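Local coordinates for anthranilate-CoA ligase (Stigmatella aurantiaca, PDB 4WV3), which belongs to the ANL superfamily of AMP-binding enzymes, with a large N-terminal AMP-binding region and a smaller C-terminal one, at residues R18-P21 and V22-K26; F78-K82 and L83-A87. All coordinates share one frame; numbering follows the deposited sequence.

Interaction 1 of 2, residues R18-P21 and V22-K26; sequences RNLP and VRANK
Asn19 and Arg23 meet twice in this local contact, once through the backbone and once through their side chains. The amide N of Arg23 donates to Asn19 O over 2.9 Å, and the bond is nearly straight, at 170°, with the donor almost in line with the carbonyl. Between the side chains, Asn19 OD1 lies 2.9 Å from Arg23 NH1, the amide plane turned 69° from the guanidinium. Arg23 gets there by an extended run from CG to NE that brings the guanidinium across the Asn19 amide at a slant. The amide of Asn19 is fixed through its nitrogen, because ND2 donates to the carbonyls of Leu16 and Trp232.

The same carbonyl of Asn19 is flanked by a methyl. With chi1 at 57°, Val22 CG1 sits between its own backbone N and carbonyl carbon, which turns it toward Asn19 O. One step along, the peptide before Pro21 is cis, and a type I turn runs from Pro21 to Ala24. Its bond, from Ala24 N to Pro21 O at 3.2 Å, is bent, the donor standing above the carbonyl plane. Leu20 begins by pointing away from 22-26, yet its CD1 curls back to lie 3.8 Å from Ala24 CA and 4.0 Å from Ala24 CB. A second type I turn, Arg23 to Lys26, continues the winding.

These two overlapping type I turns lie on the path from helix 14-17 to strand 27-30 at the protein surface. Helix 38-54 lies against the contact, where Phe38 touches Asn19 and Arg39 touches Leu20, Pro21 and Ala24, while Trp232 belongs to helix 221-234.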
loop_
_atom_site.group_PDB
_atom_site.type_symbol
_atom_site.label_atom_id
_atom_site.label_comp_id
_atom_site.label_asym_id
_atom_site.label_seq_id
_atom_site.Cartn_x
_atom_site.Cartn_y
_atom_site.Cartn_z
ATOM N N ARG A 18 7.065 11.358 20.512
ATOM C CA ARG A 18 7.177 12.809 20.361
ATOM C C ARG A 18 5.878 13.474 20.804
ATOM O O ARG A 18 5.782 14.699 20.862
ATOM C CB ARG A 18 7.510 13.194 18.916
ATOM C CG ARG A 18 6.401 12.895 17.920
ATOM C CD ARG A 18 6.905 12.929 16.483
ATOM N NE ARG A 18 7.177 14.283 16.004
ATOM C CZ ARG A 18 8.387 14.828 15.944
ATOM N NH1 ARG A 18 9.449 14.138 16.337
ATOM N NH2 ARG A 18 8.537 16.066 15.491
ATOM N N ASN A 19 4.881 12.651 21.115
ATOM C CA ASN A 19 3.589 13.136 21.584
ATOM C C ASN A 19 3.487 13.113 23.103
ATOM O O ASN A 19 2.621 13.761 23.687
ATOM C CB ASN A 19 2.456 12.304 20.984
ATOM C CG ASN A 19 2.401 12.403 19.478
ATOM O OD1 ASN A 19 1.947 13.405 18.930
ATOM N ND2 ASN A 19 2.862 11.360 18.798
ATOM N N LEU A 20 4.369 12.349 23.738
ATOM C CA LEU A 20 4.386 12.256 25.190
ATOM C C LEU A 20 5.277 13.348 25.774
ATOM O O LEU A 20 6.319 13.670 25.205
ATOM C CB LEU A 20 4.863 10.870 25.641
ATOM C CG LEU A 20 3.919 9.682 25.414
ATOM C CD1 LEU A 20 2.482 10.052 25.763
ATOM C CD2 LEU A 20 4.012 9.147 23.994
ATOM N N PRO A 21 4.871 13.918 26.920
ATOM C CA PRO A 21 3.662 13.544 27.660
ATOM C C PRO A 21 2.468 14.453 27.373
ATOM O O PRO A 21 1.423 14.277 28.001
ATOM C CB PRO A 21 4.099 13.736 29.109
ATOM C CG PRO A 21 5.011 14.923 29.038
ATOM C CD PRO A 21 5.709 14.854 27.691
ATOM N N VAL A 22 2.615 15.398 26.449
ATOM C CA VAL A 22 1.585 16.414 26.233
ATOM C C VAL A 22 0.232 15.842 25.791
ATOM O O VAL A 22 -0.817 16.280 26.266
ATOM C CB VAL A 22 2.058 17.530 25.261
ATOM C CG1 VAL A 22 2.490 16.945 23.924
ATOM C CG2 VAL A 22 0.969 18.578 25.072
ATOM N N ARG A 23 0.257 14.856 24.901
ATOM C CA ARG A 23 -0.973 14.239 24.421
ATOM C C ARG A 23 -1.170 12.850 25.015
ATOM O O ARG A 23 -1.677 11.948 24.350
ATOM C CB ARG A 23 -0.975 14.149 22.895
ATOM C CG ARG A 23 -0.881 15.487 22.187
ATOM C CD ARG A 23 -1.004 15.306 20.684
ATOM N NE ARG A 23 -0.745 16.545 19.957
ATOM C CZ ARG A 23 0.451 16.907 19.508
ATOM N NH1 ARG A 23 1.503 16.125 19.711
ATOM N NH2 ARG A 23 0.598 18.052 18.854
ATOM N N ALA A 24 -0.769 12.687 26.273
ATOM C CA ALA A 24 -0.863 11.399 26.949
ATOM C C ALA A 24 -2.300 10.893 27.053
ATOM O O ALA A 24 -2.543 9.688 27.003
ATOM C CB ALA A 24 -0.230 11.479 28.331
ATOM N N ASN A 25 -3.248 11.814 27.190
ATOM C CA ASN A 25 -4.644 11.439 27.395
ATOM C C ASN A 25 -5.538 11.572 26.163
ATOM O O ASN A 25 -6.742 11.329 26.239
ATOM C CB ASN A 25 -5.241 12.212 28.572
ATOM C CG ASN A 25 -4.809 11.653 29.912
ATOM O OD1 ASN A 25 -3.907 10.818 29.985
ATOM N ND2 ASN A 25 -5.450 12.110 30.980
ATOM N N LYS A 26 -4.955 11.960 25.034
ATOM C CA LYS A 26 -5.706 11.987 23.784
ATOM C C LYS A 26 -5.778 10.587 23.190
ATOM O O LYS A 26 -4.769 9.884 23.124
ATOM C CB LYS A 26 -5.072 12.945 22.774
ATOM C CG LYS A 26 -5.755 12.910 21.413
ATOM C CD LYS A 26 -5.120 13.860 20.414
ATOM C CE LYS A 26 -5.832 13.777 19.070
ATOM N NZ LYS A 26 -5.270 14.720 18.065
#

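Interaction 2 of 2, residues F78-K82 and L83-A87; sequences FGIVK and LGAIA
Ile80 reaches from the last turn of helix 71-83 to the chain that leaves it, meeting Ala85 and Ala87. Its CB is 4.1 Å from Ala87 CB. CG2, set anti to the backbone N, fits into the bend of the departing chain, 3.6 Å from Ala85 CB and 3.5 Å from Ala87 N. From CG1, on the other branch, the chain runs on to CD1, whose methyl ends 4.1 Å from Ala87 CB. Leu52 of helix 38-54 and Val63 of strand 62-66 also touch Ile80.

The backbone turns here with two bonds back into the last helical turn. Gly84 N donates to Val81 O over 3.0 Å, and Ala85 N makes a weak bond to Ile80 O at 3.1 Å. Gly84 takes a positive phi of 91°, at which a CB would press on the preceding carbonyl oxygen. Lys82 leaves the helix with its chain extended, and its NZ forms a salt bridge with Glu17.

These features define a Schellman motif, which ends the helix of a beta-alpha-beta crossover from strand 62-66 to strand 86-89 in a parallel sheet.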
loop_
_atom_site.group_PDB
_atom_site.type_symbol
_atom_site.label_atom_id
_atom_site.label_comp_id
_atom_site.label_asym_id
_atom_site.label_seq_id
_atom_site.Cartn_x
_atom_site.Cartn_y
_atom_site.Cartn_z
ATOM N N PHE A 78 5.577 -0.955 17.720
ATOM C CA PHE A 78 6.412 0.010 18.426
ATOM C C PHE A 78 7.191 -0.627 19.571
ATOM O O PHE A 78 8.214 -0.098 20.003
ATOM C CB PHE A 78 5.583 1.198 18.914
ATOM C CG PHE A 78 5.290 2.205 17.840
ATOM C CD1 PHE A 78 6.267 3.096 17.428
ATOM C CD2 PHE A 78 4.045 2.259 17.238
ATOM C CE1 PHE A 78 6.007 4.023 16.437
ATOM C CE2 PHE A 78 3.778 3.185 16.246
ATOM C CZ PHE A 78 4.761 4.068 15.846
ATOM N N GLY A 79 6.711 -1.767 20.055
ATOM C CA GLY A 79 7.440 -2.527 21.052
ATOM C C GLY A 79 8.699 -3.124 20.452
ATOM O O GLY A 79 9.756 -3.143 21.084
ATOM N N ILE A 80 8.579 -3.609 19.220
ATOM C CA ILE A 80 9.704 -4.192 18.496
ATOM C C ILE A 80 10.715 -3.123 18.086
ATOM O O ILE A 80 11.921 -3.288 18.280
ATOM C CB ILE A 80 9.223 -4.928 17.229
ATOM C CG1 ILE A 80 8.333 -6.114 17.602
ATOM C CG2 ILE A 80 10.406 -5.400 16.402
ATOM C CD1 ILE A 80 7.471 -6.603 16.460
ATOM N N VAL A 81 10.214 -2.029 17.521
ATOM C CA VAL A 81 11.065 -0.949 17.028
ATOM C C VAL A 81 11.876 -0.291 18.144
ATOM O O VAL A 81 13.074 -0.044 17.990
ATOM C CB VAL A 81 10.235 0.119 16.282
ATOM C CG1 VAL A 81 11.079 1.348 15.982
ATOM C CG2 VAL A 81 9.655 -0.463 15.001
ATOM N N LYS A 82 11.223 -0.020 19.271
ATOM C CA LYS A 82 11.883 0.615 20.407
ATOM C C LYS A 82 13.014 -0.248 20.954
ATOM O O LYS A 82 14.011 0.262 21.466
ATOM C CB LYS A 82 10.872 0.913 21.515
ATOM C CG LYS A 82 11.459 1.658 22.702
ATOM C CD LYS A 82 10.374 2.161 23.633
ATOM C CE LYS A 82 10.970 2.941 24.788
ATOM N NZ LYS A 82 9.915 3.555 25.639
ATOM N N LEU A 83 12.854 -1.561 20.834
ATOM C CA LEU A 83 13.841 -2.503 21.342
ATOM C C LEU A 83 15.060 -2.570 20.428
ATOM O O LEU A 83 16.107 -3.094 20.808
ATOM C CB LEU A 83 13.214 -3.889 21.487
ATOM C CG LEU A 83 13.929 -4.845 22.438
ATOM C CD1 LEU A 83 14.019 -4.218 23.817
ATOM C CD2 LEU A 83 13.209 -6.182 22.494
ATOM N N GLY A 84 14.919 -2.032 19.221
ATOM C CA GLY A 84 15.984 -2.074 18.237
ATOM C C GLY A 84 15.872 -3.305 17.359
ATOM O O GLY A 84 16.723 -3.555 16.505
ATOM N N ALA A 85 14.813 -4.078 17.579
ATOM C CA ALA A 85 14.553 -5.268 16.779
ATOM C C ALA A 85 13.844 -4.885 15.486
ATOM O O ALA A 85 13.333 -3.773 15.355
ATOM C CB ALA A 85 13.727 -6.268 17.570
ATOM N N ILE A 86 13.811 -5.809 14.532
ATOM C CA ILE A 86 13.234 -5.530 13.223
ATOM C C ILE A 86 11.812 -6.067 13.095
ATOM O O ILE A 86 11.590 -7.277 13.090
ATOM C CB ILE A 86 14.111 -6.100 12.091
ATOM C CG1 ILE A 86 15.528 -5.527 12.187
ATOM C CG2 ILE A 86 13.496 -5.796 10.734
ATOM C CD1 ILE A 86 16.475 -6.030 11.120
ATOM N N ALA A 87 10.850 -5.157 12.989
ATOM C CA ALA A 87 9.452 -5.537 12.845
ATOM C C ALA A 87 9.161 -6.049 11.438
ATOM O O ALA A 87 9.499 -5.401 10.448
ATOM C CB ALA A 87 8.547 -4.362 13.183
#

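Both contacts are chain reversals next to a helix or strand, but they use different means: successive turns that begin at a cis proline at the surface in interaction 1, a glycine-based helix end in the interior in interaction 2. They follow one another along the chain, their centres 20 Å apart and their nearest atoms about 8 Å apart without touching. Helix 38-54 touches both, and helix 221-234 bridges them too, supplying Trp232 to Asn19 and Leu228 and Ile229 to Phe78. Glu17, at the end of the helix preceding interaction 1, pairs with Lys82. Neither contact includes a residue of the pocket of 5'-o-[(s)-[(2-aminobenzoyl)oxy](hydroxy)phosphoryl]adenosine, whose residues lie between 175 and 506.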